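Local coordinates for RagB/SusD domain protein (Flavobacterium johnsoniae, PDB 5J5U) that binds chitin as a SusD homologue and probably helps to capture chitin chains or oligosaccharides for uptake across the outer membrane, at residues Gly44-Tyr49 and Gln406-Tyr411; Ala96-Asn101 and Phe158-Ala163; Lys105-Met110 and Ser179-Leu184; Ser261-Asp266 and Pro428-Ile433. All coordinates share one frame; numbering follows the deposited sequence.

Contact 1. Residues Gly44-Tyr49 and Gln406-Tyr411; sequences GFVQHY and QLWITY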
# COMPACT_ATOMS: atom_id res chain seq x y z
N GLY A 44 11.47 -2.39 -1.43
CA GLY A 44 12.79 -2.59 -0.88
C GLY A 44 12.99 -1.87 0.46
O GLY A 44 13.65 -2.41 1.36
N PHE A 45 12.43 -0.67 0.59
CA PHE A 45 12.57 0.13 1.81
C PHE A 45 12.00 -0.64 3.01
O PHE A 45 12.59 -0.67 4.08
CB PHE A 45 11.84 1.49 1.72
CG PHE A 45 12.42 2.47 0.73
CD1 PHE A 45 13.65 2.25 0.13
CD2 PHE A 45 11.73 3.64 0.44
CE1 PHE A 45 14.17 3.16 -0.77
CE2 PHE A 45 12.23 4.57 -0.47
CZ PHE A 45 13.46 4.33 -1.07
N VAL A 46 10.83 -1.24 2.83
CA VAL A 46 10.16 -1.86 3.97
C VAL A 46 10.47 -3.39 4.00
O VAL A 46 9.92 -4.12 4.80
CB VAL A 46 8.63 -1.56 3.92
CG1 VAL A 46 7.87 -2.57 3.02
CG2 VAL A 46 8.05 -1.51 5.31
N GLN A 47 11.41 -3.81 3.16
CA GLN A 47 11.95 -5.16 3.17
C GLN A 47 10.87 -6.23 3.00
O GLN A 47 10.88 -7.28 3.65
CB GLN A 47 12.75 -5.38 4.46
CG GLN A 47 13.86 -4.35 4.62
CD GLN A 47 14.84 -4.66 5.80
OE1 GLN A 47 14.49 -5.34 6.76
NE2 GLN A 47 16.06 -4.12 5.70
N HIS A 48 9.92 -5.93 2.11
CA HIS A 48 9.04 -6.94 1.58
C HIS A 48 9.85 -7.89 0.66
O HIS A 48 9.62 -9.10 0.65
CB HIS A 48 7.90 -6.30 0.80
CG HIS A 48 6.72 -5.94 1.65
ND1 HIS A 48 5.67 -5.18 1.17
CD2 HIS A 48 6.42 -6.21 2.94
CE1 HIS A 48 4.77 -5.02 2.13
NE2 HIS A 48 5.21 -5.63 3.21
N TYR A 49 10.78 -7.34 -0.12
CA TYR A 49 11.52 -8.15 -1.11
C TYR A 49 13.04 -7.96 -1.11
O TYR A 49 13.56 -6.88 -0.76
CB TYR A 49 11.03 -7.84 -2.53
CG TYR A 49 9.53 -7.71 -2.69
CD1 TYR A 49 8.72 -8.83 -2.80
CD2 TYR A 49 8.93 -6.47 -2.77
CE1 TYR A 49 7.37 -8.73 -2.98
CE2 TYR A 49 7.55 -6.34 -2.96
CZ TYR A 49 6.77 -7.49 -3.06
OH TYR A 49 5.40 -7.38 -3.23
N GLN A 406 1.41 -7.25 11.46
CA GLN A 406 0.31 -7.85 10.72
C GLN A 406 -0.09 -6.98 9.51
O GLN A 406 -0.32 -7.49 8.42
CB GLN A 406 -0.90 -8.10 11.63
CG GLN A 406 -0.70 -9.25 12.59
CD GLN A 406 -0.39 -10.56 11.88
OE1 GLN A 406 -0.82 -10.79 10.75
NE2 GLN A 406 0.39 -11.40 12.54
N LEU A 407 -0.20 -5.66 9.71
CA LEU A 407 -0.52 -4.77 8.59
C LEU A 407 0.55 -4.85 7.49
O LEU A 407 0.25 -4.85 6.30
CB LEU A 407 -0.67 -3.32 9.07
CG LEU A 407 -2.00 -2.94 9.71
CD1 LEU A 407 -1.83 -1.70 10.59
CD2 LEU A 407 -3.06 -2.70 8.66
N TRP A 408 1.79 -4.92 7.92
CA TRP A 408 2.93 -5.04 7.03
C TRP A 408 2.80 -6.32 6.19
O TRP A 408 3.19 -6.35 5.01
CB TRP A 408 4.23 -5.02 7.86
CG TRP A 408 5.47 -5.30 7.10
CD1 TRP A 408 6.06 -4.48 6.18
CD2 TRP A 408 6.30 -6.46 7.20
NE1 TRP A 408 7.20 -5.07 5.69
CE2 TRP A 408 7.37 -6.28 6.31
CE3 TRP A 408 6.25 -7.62 7.98
CZ2 TRP A 408 8.38 -7.24 6.16
CZ3 TRP A 408 7.25 -8.56 7.83
CH2 TRP A 408 8.31 -8.36 6.94
N ILE A 409 2.21 -7.35 6.78
CA ILE A 409 1.96 -8.58 6.03
C ILE A 409 0.75 -8.40 5.11
O ILE A 409 0.77 -8.79 3.95
CB ILE A 409 1.76 -9.79 6.96
CG1 ILE A 409 3.08 -10.08 7.70
CG2 ILE A 409 1.35 -11.02 6.16
CD1 ILE A 409 3.02 -11.22 8.68
N THR A 410 -0.28 -7.76 5.63
CA THR A 410 -1.51 -7.50 4.89
C THR A 410 -1.26 -6.60 3.67
O THR A 410 -1.89 -6.80 2.62
CB THR A 410 -2.56 -6.89 5.84
OG1 THR A 410 -3.07 -7.92 6.69
CG2 THR A 410 -3.72 -6.27 5.09
N TYR A 411 -0.32 -5.66 3.80
CA TYR A 411 0.01 -4.73 2.72
C TYR A 411 1.01 -5.28 1.73
O TYR A 411 1.54 -4.52 0.92
CB TYR A 411 0.57 -3.43 3.28
CG TYR A 411 -0.44 -2.53 3.94
CD1 TYR A 411 -1.69 -2.29 3.35
CD2 TYR A 411 -0.17 -1.94 5.15
CE1 TYR A 411 -2.62 -1.47 3.97
CE2 TYR A 411 -1.08 -1.10 5.76
CZ TYR A 411 -2.30 -0.87 5.18
OH TYR A 411 -3.20 -0.04 5.82

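Contact 2. Residues Ala96-Asn101 and Phe158-Ala163; sequences AASNMN and FTQLNA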
# COMPACT_ATOMS: atom_id res chain seq x y z
N ALA A 96 -29.14 12.98 -11.42
CA ALA A 96 -29.09 11.60 -11.91
C ALA A 96 -27.64 11.14 -12.08
O ALA A 96 -27.38 10.05 -12.61
CB ALA A 96 -29.85 11.47 -13.23
N ALA A 97 -26.71 11.97 -11.63
CA ALA A 97 -25.28 11.67 -11.72
C ALA A 97 -24.60 11.82 -10.37
O ALA A 97 -23.37 11.68 -10.26
CB ALA A 97 -24.62 12.57 -12.74
N SER A 98 -25.38 12.06 -9.33
CA SER A 98 -24.79 12.36 -8.04
C SER A 98 -23.96 11.18 -7.52
O SER A 98 -22.83 11.36 -7.05
CB SER A 98 -25.89 12.73 -7.04
OG SER A 98 -25.41 12.85 -5.72
N ASN A 99 -24.49 9.97 -7.70
CA ASN A 99 -23.78 8.77 -7.29
C ASN A 99 -22.45 8.62 -8.00
O ASN A 99 -21.48 8.11 -7.42
CB ASN A 99 -24.64 7.53 -7.51
CG ASN A 99 -25.62 7.31 -6.39
OD1 ASN A 99 -25.48 7.87 -5.29
ND2 ASN A 99 -26.64 6.49 -6.65
N MET A 100 -22.38 9.06 -9.25
CA MET A 100 -21.12 9.00 -9.97
C MET A 100 -20.19 10.05 -9.41
O MET A 100 -19.01 9.79 -9.16
CB MET A 100 -21.31 9.21 -11.47
CG MET A 100 -20.05 8.90 -12.26
SD MET A 100 -19.92 7.17 -12.77
CE MET A 100 -21.28 7.11 -13.94
N ASN A 101 -20.74 11.24 -9.19
CA ASN A 101 -20.00 12.36 -8.64
C ASN A 101 -19.33 11.97 -7.32
O ASN A 101 -18.18 12.33 -7.07
CB ASN A 101 -20.92 13.56 -8.44
CG ASN A 101 -20.20 14.77 -7.89
OD1 ASN A 101 -20.18 15.00 -6.68
ND2 ASN A 101 -19.62 15.57 -8.78
N PHE A 158 -19.83 9.76 1.36
CA PHE A 158 -20.59 8.74 2.04
C PHE A 158 -22.05 9.15 2.13
O PHE A 158 -22.95 8.39 1.73
CB PHE A 158 -20.06 8.48 3.45
CG PHE A 158 -20.94 7.59 4.26
CD1 PHE A 158 -21.00 6.23 4.01
CD2 PHE A 158 -21.75 8.11 5.26
CE1 PHE A 158 -21.83 5.41 4.75
CE2 PHE A 158 -22.58 7.30 6.00
CZ PHE A 158 -22.62 5.94 5.75
N THR A 159 -22.28 10.34 2.66
CA THR A 159 -23.65 10.85 2.80
C THR A 159 -24.36 11.03 1.43
O THR A 159 -25.56 10.82 1.31
CB THR A 159 -23.63 12.17 3.58
OG1 THR A 159 -23.07 11.92 4.89
CG2 THR A 159 -25.02 12.76 3.71
N GLN A 160 -23.60 11.40 0.41
CA GLN A 160 -24.16 11.75 -0.90
C GLN A 160 -24.62 10.53 -1.71
O GLN A 160 -25.59 10.61 -2.47
CB GLN A 160 -23.13 12.56 -1.68
CG GLN A 160 -23.41 12.79 -3.14
CD GLN A 160 -22.38 13.73 -3.77
OE1 GLN A 160 -21.64 14.41 -3.06
NE2 GLN A 160 -22.32 13.75 -5.10
N LEU A 161 -23.93 9.40 -1.55
CA LEU A 161 -24.35 8.15 -2.20
C LEU A 161 -25.78 7.78 -1.78
O LEU A 161 -26.05 7.54 -0.60
CB LEU A 161 -23.38 7.01 -1.85
CG LEU A 161 -22.03 7.07 -2.56
CD1 LEU A 161 -21.09 5.99 -2.05
CD2 LEU A 161 -22.23 6.92 -4.05
N ASN A 162 -26.70 7.72 -2.74
CA ASN A 162 -28.11 7.54 -2.38
C ASN A 162 -28.88 6.73 -3.43
O ASN A 162 -28.47 6.64 -4.58
CB ASN A 162 -28.73 8.93 -2.16
CG ASN A 162 -30.20 8.89 -1.77
OD1 ASN A 162 -31.02 8.19 -2.37
ND2 ASN A 162 -30.54 9.68 -0.76
N ALA A 163 -30.01 6.16 -3.02
CA ALA A 163 -30.87 5.37 -3.90
C ALA A 163 -31.35 6.18 -5.11
O ALA A 163 -31.69 5.62 -6.15
CB ALA A 163 -32.07 4.84 -3.12

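Contact 3. Residues Lys105-Met110 and Ser179-Leu184; sequences KIMKVM and SKWKKL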
# COMPACT_ATOMS: atom_id res chain seq x y z
N LYS A 105 -15.30 11.24 -6.59
CA LYS A 105 -14.63 11.96 -5.49
C LYS A 105 -13.86 10.98 -4.60
O LYS A 105 -12.71 11.26 -4.20
CB LYS A 105 -15.64 12.77 -4.65
CG LYS A 105 -15.83 14.20 -5.17
CD LYS A 105 -16.87 14.98 -4.38
CE LYS A 105 -18.17 14.20 -4.29
NZ LYS A 105 -19.27 15.01 -3.73
N ILE A 106 -14.48 9.83 -4.32
CA ILE A 106 -13.81 8.78 -3.56
C ILE A 106 -12.57 8.34 -4.35
O ILE A 106 -11.47 8.26 -3.80
CB ILE A 106 -14.75 7.58 -3.27
CG1 ILE A 106 -15.91 8.04 -2.39
CG2 ILE A 106 -14.04 6.48 -2.53
CD1 ILE A 106 -16.98 7.02 -2.24
N MET A 107 -12.75 8.13 -5.66
CA MET A 107 -11.62 7.77 -6.49
C MET A 107 -10.51 8.80 -6.29
O MET A 107 -9.35 8.43 -6.10
CB MET A 107 -12.00 7.69 -7.97
CG MET A 107 -12.77 6.45 -8.36
SD MET A 107 -11.85 4.92 -8.17
CE MET A 107 -10.51 5.11 -9.34
N LYS A 108 -10.89 10.08 -6.28
CA LYS A 108 -9.88 11.13 -6.33
C LYS A 108 -9.03 11.08 -5.07
O LYS A 108 -7.83 11.36 -5.12
CB LYS A 108 -10.50 12.51 -6.51
CG LYS A 108 -9.50 13.64 -6.31
CD LYS A 108 -9.71 14.79 -7.28
CE LYS A 108 -10.64 15.84 -6.72
NZ LYS A 108 -10.33 16.21 -5.32
N VAL A 109 -9.63 10.64 -3.96
CA VAL A 109 -8.86 10.54 -2.73
C VAL A 109 -7.84 9.40 -2.88
O VAL A 109 -6.66 9.58 -2.61
CB VAL A 109 -9.77 10.35 -1.49
CG1 VAL A 109 -8.92 10.13 -0.23
CG2 VAL A 109 -10.69 11.57 -1.31
N MET A 110 -8.29 8.25 -3.37
CA MET A 110 -7.42 7.10 -3.53
C MET A 110 -6.25 7.41 -4.47
O MET A 110 -5.10 7.07 -4.17
CB MET A 110 -8.21 5.91 -4.06
CG MET A 110 -9.21 5.35 -3.04
SD MET A 110 -10.27 4.06 -3.74
CE MET A 110 -9.15 2.67 -3.74
N SER A 179 -23.54 0.57 -2.22
CA SER A 179 -23.38 0.11 -0.84
C SER A 179 -21.92 -0.24 -0.55
O SER A 179 -21.44 -0.09 0.57
CB SER A 179 -24.26 -1.10 -0.56
OG SER A 179 -23.82 -2.24 -1.29
N LYS A 180 -21.23 -0.76 -1.55
CA LYS A 180 -19.83 -1.09 -1.38
C LYS A 180 -19.01 0.20 -1.44
O LYS A 180 -18.02 0.36 -0.72
CB LYS A 180 -19.38 -2.11 -2.44
CG LYS A 180 -19.80 -3.55 -2.12
CD LYS A 180 -19.30 -4.52 -3.18
CE LYS A 180 -19.44 -5.97 -2.77
NZ LYS A 180 -18.96 -6.17 -1.38
N TRP A 181 -19.44 1.14 -2.26
CA TRP A 181 -18.74 2.40 -2.34
C TRP A 181 -18.79 3.16 -1.01
O TRP A 181 -17.81 3.81 -0.62
CB TRP A 181 -19.28 3.25 -3.49
CG TRP A 181 -18.66 2.87 -4.79
CD1 TRP A 181 -19.22 2.10 -5.77
CD2 TRP A 181 -17.34 3.19 -5.23
NE1 TRP A 181 -18.33 1.94 -6.81
CE2 TRP A 181 -17.17 2.60 -6.50
CE3 TRP A 181 -16.29 3.92 -4.68
CZ2 TRP A 181 -15.99 2.72 -7.23
CZ3 TRP A 181 -15.12 4.06 -5.41
CH2 TRP A 181 -14.97 3.46 -6.67
N LYS A 182 -19.91 3.05 -0.31
CA LYS A 182 -20.02 3.68 1.01
C LYS A 182 -18.95 3.15 1.96
O LYS A 182 -18.16 3.92 2.53
CB LYS A 182 -21.41 3.45 1.61
CG LYS A 182 -22.50 4.26 0.90
CD LYS A 182 -23.88 4.01 1.48
CE LYS A 182 -24.83 5.12 1.05
NZ LYS A 182 -25.13 6.12 2.13
N LYS A 183 -18.89 1.83 2.10
CA LYS A 183 -17.93 1.21 3.02
C LYS A 183 -16.48 1.41 2.58
O LYS A 183 -15.60 1.53 3.43
CB LYS A 183 -18.24 -0.27 3.16
CG LYS A 183 -19.68 -0.54 3.57
CD LYS A 183 -19.93 -2.01 3.82
CE LYS A 183 -20.52 -2.66 2.57
NZ LYS A 183 -20.69 -4.12 2.76
N LEU A 184 -16.24 1.48 1.26
CA LEU A 184 -14.89 1.80 0.77
C LEU A 184 -14.48 3.20 1.20
O LEU A 184 -13.34 3.43 1.62
CB LEU A 184 -14.80 1.70 -0.76
CG LEU A 184 -13.49 2.27 -1.32
CD1 LEU A 184 -12.30 1.41 -0.95
CD2 LEU A 184 -13.54 2.48 -2.83

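Contact 4. Residues Ser261-Asp266 and Pro428-Ile433; sequences SSLLID and PHLLPI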
# COMPACT_ATOMS: atom_id res chain seq x y z
N SER A 261 11.76 -11.20 1.44
CA SER A 261 12.93 -10.95 2.27
C SER A 261 13.04 -11.96 3.41
O SER A 261 12.04 -12.57 3.81
CB SER A 261 12.87 -9.53 2.83
OG SER A 261 11.92 -9.44 3.87
N SER A 262 14.24 -12.15 3.94
CA SER A 262 14.43 -13.03 5.09
C SER A 262 13.58 -12.58 6.29
O SER A 262 13.11 -13.40 7.07
CB SER A 262 15.91 -13.10 5.48
OG SER A 262 16.44 -11.81 5.79
N LEU A 263 13.38 -11.27 6.44
CA LEU A 263 12.55 -10.76 7.53
C LEU A 263 11.11 -11.33 7.47
O LEU A 263 10.57 -11.84 8.47
CB LEU A 263 12.54 -9.23 7.50
CG LEU A 263 11.80 -8.50 8.62
CD1 LEU A 263 12.48 -8.70 9.98
CD2 LEU A 263 11.64 -7.02 8.27
N LEU A 264 10.50 -11.25 6.29
CA LEU A 264 9.14 -11.74 6.14
C LEU A 264 9.08 -13.26 6.27
O LEU A 264 8.29 -13.79 7.03
CB LEU A 264 8.56 -11.30 4.79
CG LEU A 264 7.14 -11.75 4.42
CD1 LEU A 264 6.17 -11.21 5.44
CD2 LEU A 264 6.78 -11.23 3.05
N ILE A 265 9.94 -13.97 5.55
CA ILE A 265 9.90 -15.42 5.58
C ILE A 265 10.16 -15.94 6.99
O ILE A 265 9.40 -16.77 7.47
CB ILE A 265 10.92 -16.05 4.62
CG1 ILE A 265 10.57 -15.67 3.17
CG2 ILE A 265 10.95 -17.58 4.80
CD1 ILE A 265 9.17 -16.10 2.72
N ASP A 266 11.22 -15.47 7.64
CA ASP A 266 11.46 -15.85 9.02
C ASP A 266 10.25 -15.55 9.90
O ASP A 266 9.91 -16.35 10.77
CB ASP A 266 12.68 -15.14 9.62
CG ASP A 266 13.99 -15.62 9.05
OD1 ASP A 266 14.02 -16.58 8.25
OD2 ASP A 266 15.02 -15.04 9.44
N PRO A 428 7.13 -2.88 11.30
CA PRO A 428 8.01 -3.74 12.11
C PRO A 428 9.42 -3.22 12.10
O PRO A 428 9.74 -2.40 11.24
CB PRO A 428 7.94 -5.09 11.40
CG PRO A 428 7.63 -4.73 9.97
CD PRO A 428 6.68 -3.57 10.08
N HIS A 429 10.23 -3.65 13.06
CA HIS A 429 11.64 -3.34 13.08
C HIS A 429 12.30 -4.05 11.92
O HIS A 429 12.16 -5.25 11.75
CB HIS A 429 12.26 -3.73 14.41
CG HIS A 429 11.79 -2.89 15.56
ND1 HIS A 429 12.15 -3.14 16.86
CD2 HIS A 429 10.98 -1.81 15.59
CE1 HIS A 429 11.58 -2.25 17.65
NE2 HIS A 429 10.86 -1.43 16.90
N LEU A 430 13.04 -3.29 11.13
CA LEU A 430 13.62 -3.81 9.91
C LEU A 430 15.03 -4.24 10.20
O LEU A 430 15.62 -3.83 11.18
CB LEU A 430 13.59 -2.77 8.77
CG LEU A 430 12.20 -2.24 8.34
CD1 LEU A 430 12.30 -1.24 7.15
CD2 LEU A 430 11.21 -3.39 8.02
N LEU A 431 15.55 -5.12 9.35
CA LEU A 431 16.93 -5.51 9.43
C LEU A 431 17.77 -4.34 9.02
O LEU A 431 17.44 -3.65 8.06
CB LEU A 431 17.19 -6.71 8.51
CG LEU A 431 16.50 -7.98 9.03
CD1 LEU A 431 16.55 -9.14 8.03
CD2 LEU A 431 17.19 -8.35 10.35
N PRO A 432 18.89 -4.13 9.71
CA PRO A 432 19.76 -3.00 9.42
C PRO A 432 20.47 -3.20 8.08
O PRO A 432 20.83 -4.30 7.74
CB PRO A 432 20.74 -2.99 10.60
CG PRO A 432 20.78 -4.43 11.03
CD PRO A 432 19.38 -4.95 10.84
N ILE A 433 20.58 -2.12 7.32
CA ILE A 433 21.29 -2.12 6.05
C ILE A 433 22.72 -1.61 6.26
O ILE A 433 22.92 -0.44 6.59
CB ILE A 433 20.53 -1.26 5.00
CG1 ILE A 433 19.15 -1.90 4.69
CG2 ILE A 433 21.34 -1.07 3.72
CD1 ILE A 433 19.27 -3.26 4.00

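Contact 1. Residues Gly44-Tyr49 and Gln406-Tyr411
His48 and Trp408 are the centre of a buried polar exchange, a worked example of how a helix end can be tied to a distant helix. Two hydrogen bonds run in opposite directions across the contact: the imidazole NE2 of His48 donates to the backbone O of Trp408 (2.8 Å, 144° at the hydrogen), and the indole NE1 of Trp408 donates to the backbone O of Val46 (3.0 Å). Both acceptors lie a little out of the plane of the donating ring, and neither bond is straight. NE2 of His48 sits over one face of the indole, and the imidazole and the five-membered ring are inclined at 35° with centroids 4.3 Å apart. CG1 of Val46 lies over the centre of the imidazole, and CG2 of Val46 packs 3.7 Å from CD1 of Trp408. At the indole edge, CZ2 of Trp408 reaches the carbonyl O of Gln47 at 3.5 Å. With chi1 at 173°, the indole of Trp408 extends from its helix toward the turn at Val46-His48. Putting an alanine here would probably leave the carbonyl of Val46 without its indole donor and take away the ring surface that NE2 of His48 and CG2 of Val46 pack against. Outward, Ser415 bonds ND1 of His48, fixing the ring's rotation, and a Schellman motif with Gln47 at positive phi ends helix 31-45. Helix 415-425 packs on Val46 and His48, helix 262-270 touches Trp408, and strand 49-50 begins just beyond.

Contact 2. Residues Ala96-Asn101 and Phe158-Ala163
Asn99 and Leu161 mark the closest backbone approach, with CA atoms 5.2 Å apart where one helix starts and another stops. Ala97 is the N-cap of helix 98-119; across from Asn99, two residues on, helix 143-160 has ended and Leu161 turns the chain into an extended course. That extended backbone is read by a side chain: OD1 of Asn99 accepts from N of Asn162 (2.8 Å) on a lone pair in the carbonyl plane, and ND2 of Asn99 donates to O of Asn162 (2.8 Å), close to its own amide plane. On the helix side, Gln160 is extended with CG anti to its backbone N (chi1 168°), which brings NE2 to OD1 of Asn101 (2.9 Å, 163°) and to O of Ser98 (3.1 Å), with a weak third bond to OG of Ser98. The amides of Gln160 and Asn101 are nearly coplanar although their chains cross at about a right angle. Lys105 bonds OE1 of Gln160, and Gly166 takes a further bond from ND2 of Asn99. The contact thus rests on directed amide bonds more than on apolar burial, with both polar atoms of the Asn99 carboxamide used on one residue's backbone.

Contact 3. Residues Lys105-Met110 and Ser179-Leu184
Ile106 and Trp181 meet at the heart of a helix-helix interface in the largely helical body of a SusD-type fold, a family grouped with the TPR clan. Segments 105-110 and 179-184 run in broadly the same direction, their axes 11.1 Å apart at closest and crossing at 37°. No hydrogen bond links them; shape and apolar surface do the work. CG2 of Ile106 lies in the plane of the indole, at its edge, 3.9 Å from CZ3 of Trp181, while CD1 of Ile106 reaches the backbone O of Trp181 at 3.7 Å. The same CG2 methyl also meets Leu184, whose CD2 lies 4.0 Å from CG2 of Ile106. Met107, bent at chi2 and chi3 (both -64°), swings its sulfur to the far corner of the six-membered ring: SD of Met107 stands 3.8 Å from CH2 of Trp181, an edge-on Met-aromatic contact. Further along, SD of Met110 and CD2 of Leu184 approach tip to tip at 3.7 Å. Asp171 bonds the indole NE1, and Tyr174 meets the indole edge-to-face. A serine in place of Trp181 would probably open a gap beside Ile106 and Met107 and leave Asp171 without its indole partner. Around the pair, helix 16-29 and helix 66-90 close over Met107, while Ser157 of helix 143-160 packs on Ile106.

Contact 4. Residues Ser261-Asp266 and Pro428-Ile433
Leu263 and Leu431 account for most of the surface buried here, and they show how a loop with no regular structure can be laid along the first turn of a helix. The two side chains slide past one another in opposite directions, so that CD1 of Leu431 ends beside the root of its partner, 4.0 Å from CB of Leu263. In return CD1 of Leu263 comes to 4.2 Å from CG of Leu431. With CG anti to the backbone N (chi1 -177°), Leu263 sends its fork between successive loop residues: CD2 of Leu263 touches CD2 of Leu430 at 3.7 Å, those chains crossing at about a right angle, and CD1 of Leu263 lies 3.9 Å from the carbonyl O of His429. The helix offering this surface, 262-270, begins with a capped turn. Ser261 is its N-cap, and OG of Ser261 accepts a weak bond from N of Leu264 (3.3 Å, 167°) while also hydrogen-bonded to O of Gln47. Ser262, one residue on, takes a smaller share: its OG is 3.5 Å from CD1 of Leu431, a polar atom against a methyl. Leu431 is also placed through its backbone, because its carbonyl O receives a hydrogen bond from NE2 of Gln47. The loop itself enters by a cis peptide bond before Pro428, whose ring rests on Trp408 and Thr405 of helix 399-410.

The four contacts form two groups; contacts 2 and 3 lie across the chain's centre from contact 4, and contact 1 lies nearer the centre. Contacts 2 and 3, with centres about 11 Å apart, share helix 98-119 and join it to the consecutive helices 143-160 and 178-195; Lys105 and Lys182 bridge the two sites. Contacts 1 and 4, centres about 9 Å apart, touch at Gln47, which meets Ser261 as well as Leu430 and Leu431. Along the chain, contact 1 encloses contacts 2 and 3, spanning 357 positions, while contact 4 alternates with it. Contacts 1 and 4 thus tie the end of helix 31-45 to later chain, while contacts 2 and 3 pack three helices together.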